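Local atomic coordinates of Sel1 repeat family protein (Pseudomonas aeruginosa, PDB entry 6LCH), a protein that probably serves as an immunity protein against the type VI secretion effector PldB, using a helical Sel1-repeat scaffold for protein binding. Residues R45-Y50 with H63-L68. Sequence-based numbering, arbitrary orientation.
Sequences RIVGLY and HNLANL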
loop_
_atom_site.group_PDB
_atom_site.type_symbol
_atom_site.label_atom_id
_atom_site.label_comp_id
_atom_site.label_asym_id
_atom_site.label_seq_id
_atom_site.Cartn_x
_atom_site.Cartn_y
_atom_site.Cartn_z
ATOM N N ARG A 45 15.141 21.018 7.133
ATOM C CA ARG A 45 15.979 20.396 6.114
ATOM C C ARG A 45 15.199 19.370 5.300
ATOM O O ARG A 45 15.340 19.309 4.073
ATOM C CB ARG A 45 17.202 19.750 6.756
ATOM C CG ARG A 45 18.042 18.946 5.781
ATOM C CD ARG A 45 19.316 18.447 6.434
ATOM N NE ARG A 45 20.350 18.130 5.450
ATOM C CZ ARG A 45 21.048 19.038 4.773
ATOM N NH1 ARG A 45 20.839 20.333 4.975
ATOM N NH2 ARG A 45 21.966 18.649 3.898
ATOM N N ILE A 46 14.385 18.547 5.966
ATOM C CA ILE A 46 13.592 17.545 5.256
ATOM C C ILE A 46 12.706 18.218 4.216
ATOM O O ILE A 46 12.637 17.786 3.060
ATOM C CB ILE A 46 12.765 16.711 6.250
ATOM C CG1 ILE A 46 13.683 15.860 7.126
ATOM C CG2 ILE A 46 11.771 15.825 5.521
ATOM C CD1 ILE A 46 12.980 15.253 8.313
ATOM N N VAL A 47 12.027 19.298 4.612
ATOM C CA VAL A 47 11.171 20.034 3.685
ATOM C C VAL A 47 11.998 20.611 2.543
ATOM O O VAL A 47 11.588 20.568 1.377
ATOM C CB VAL A 47 10.393 21.134 4.432
ATOM C CG1 VAL A 47 9.714 22.078 3.445
ATOM C CG2 VAL A 47 9.371 20.524 5.385
ATOM N N GLY A 48 13.179 21.147 2.858
ATOM C CA GLY A 48 14.027 21.710 1.818
ATOM C C GLY A 48 14.371 20.699 0.741
ATOM O O GLY A 48 14.164 20.946 -0.448
ATOM N N LEU A 49 14.879 19.535 1.151
ATOM C CA LEU A 49 15.234 18.493 0.193
ATOM C C LEU A 49 14.020 18.042 -0.610
ATOM O O LEU A 49 14.059 18.003 -1.846
ATOM C CB LEU A 49 15.857 17.306 0.924
ATOM C CG LEU A 49 17.196 17.580 1.600
ATOM C CD1 LEU A 49 17.411 16.605 2.740
ATOM C CD2 LEU A 49 18.322 17.487 0.585
ATOM N N TYR A 50 12.933 17.691 0.086
ATOM C CA TYR A 50 11.710 17.264 -0.586
ATOM C C TYR A 50 11.256 18.289 -1.617
ATOM O O TYR A 50 10.948 17.940 -2.763
ATOM C CB TYR A 50 10.604 17.030 0.444
ATOM C CG TYR A 50 10.536 15.626 1.002
ATOM C CD1 TYR A 50 11.109 14.555 0.325
ATOM C CD2 TYR A 50 9.883 15.372 2.202
ATOM C CE1 TYR A 50 11.041 13.271 0.835
ATOM C CE2 TYR A 50 9.809 14.096 2.719
ATOM C CZ TYR A 50 10.385 13.048 2.033
ATOM O OH TYR A 50 10.313 11.776 2.555
ATOM N N HIS A 63 4.695 13.408 -3.508
ATOM C CA HIS A 63 3.781 12.621 -2.689
ATOM C C HIS A 63 4.168 12.691 -1.214
ATOM O O HIS A 63 3.331 12.985 -0.354
ATOM C CB HIS A 63 3.769 11.177 -3.192
ATOM C CG HIS A 63 3.038 10.226 -2.296
ATOM N ND1 HIS A 63 1.676 10.032 -2.370
ATOM C CD2 HIS A 63 3.480 9.412 -1.307
ATOM C CE1 HIS A 63 1.309 9.144 -1.464
ATOM N NE2 HIS A 63 2.385 8.752 -0.805
ATOM N N ASN A 64 5.442 12.429 -0.905
ATOM C CA ASN A 64 5.876 12.429 0.490
ATOM C C ASN A 64 5.710 13.800 1.126
ATOM O O ASN A 64 5.275 13.909 2.277
ATOM C CB ASN A 64 7.333 11.980 0.594
ATOM C CG ASN A 64 7.483 10.482 0.527
ATOM O OD1 ASN A 64 6.610 9.784 0.016
ATOM N ND2 ASN A 64 8.599 9.974 1.039
ATOM N N LEU A 65 6.062 14.860 0.396
ATOM C CA LEU A 65 5.969 16.201 0.964
ATOM C C LEU A 65 4.519 16.600 1.198
ATOM O O LEU A 65 4.182 17.150 2.253
ATOM C CB LEU A 65 6.664 17.206 0.047
ATOM C CG LEU A 65 6.662 18.651 0.539
ATOM C CD1 LEU A 65 7.232 18.722 1.948
ATOM C CD2 LEU A 65 7.445 19.540 -0.423
ATOM N N ALA A 66 3.644 16.318 0.231
ATOM C CA ALA A 66 2.238 16.669 0.390
ATOM C C ALA A 66 1.603 15.905 1.543
ATOM O O ALA A 66 0.727 16.434 2.237
ATOM C CB ALA A 66 1.482 16.403 -0.908
ATOM N N ASN A 67 2.024 14.659 1.769
ATOM C CA ASN A 67 1.498 13.936 2.920
ATOM C C ASN A 67 1.870 14.629 4.221
ATOM O O ASN A 67 1.110 14.562 5.187
ATOM C CB ASN A 67 1.987 12.489 2.944
ATOM C CG ASN A 67 1.182 11.630 3.909
ATOM O OD1 ASN A 67 -0.045 11.566 3.823
ATOM N ND2 ASN A 67 1.866 10.986 4.848
ATOM N N LEU A 68 3.023 15.301 4.266
ATOM C CA LEU A 68 3.358 16.111 5.434
ATOM C C LEU A 68 2.445 17.332 5.536
ATOM O O LEU A 68 1.949 17.658 6.622
ATOM C CB LEU A 68 4.827 16.540 5.379
ATOM C CG LEU A 68 5.892 15.465 5.136
ATOM C CD1 LEU A 68 7.292 16.053 5.276
ATOM C CD2 LEU A 68 5.710 14.280 6.073
#
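Tyr50 meets Asn64 at a slant and gives the contact its one polar link. The amide ND2 of Asn64 donates a nearly straight hydrogen bond to Tyr50 OH, 2.9 Å long with an angle of 167° at the hydrogen. The hydroxyl lies in the amide plane, which stands almost perpendicular to the ring. The same asparagine adds a CH-pi contact: its CB sits 4.0 Å from the Tyr50 ring centroid, off-centre. The backbone sets CB by the ring; with CG anti to the carbonyl carbon (chi1 -80°) the amide can bring ND2 to the hydroxyl. Bond and ring contact together would limit tilting of the phenol.

The remaining contacts are apolar. Leu68 CD1 meets the edge of the Tyr50 ring, 4.1 Å from CD2. Leu65 packs under the root of the tyrosine, CB to CB at 4.0 Å. Looser contacts join Val47 CG2 to Leu65 CD1 and Ile46 CG2 to Leu68 CD1.

Helices 43-55 and 59-70 are consecutive and run roughly antiparallel, with local axes 10.0 Å apart at 139°, in a Sel1-type helical solenoid. Helix 22-34 packs against Tyr50 and Asn64 through Tyr28. Helix 81-93 covers Leu65 through Leu87, which joins the pair to the next helix of the solenoid.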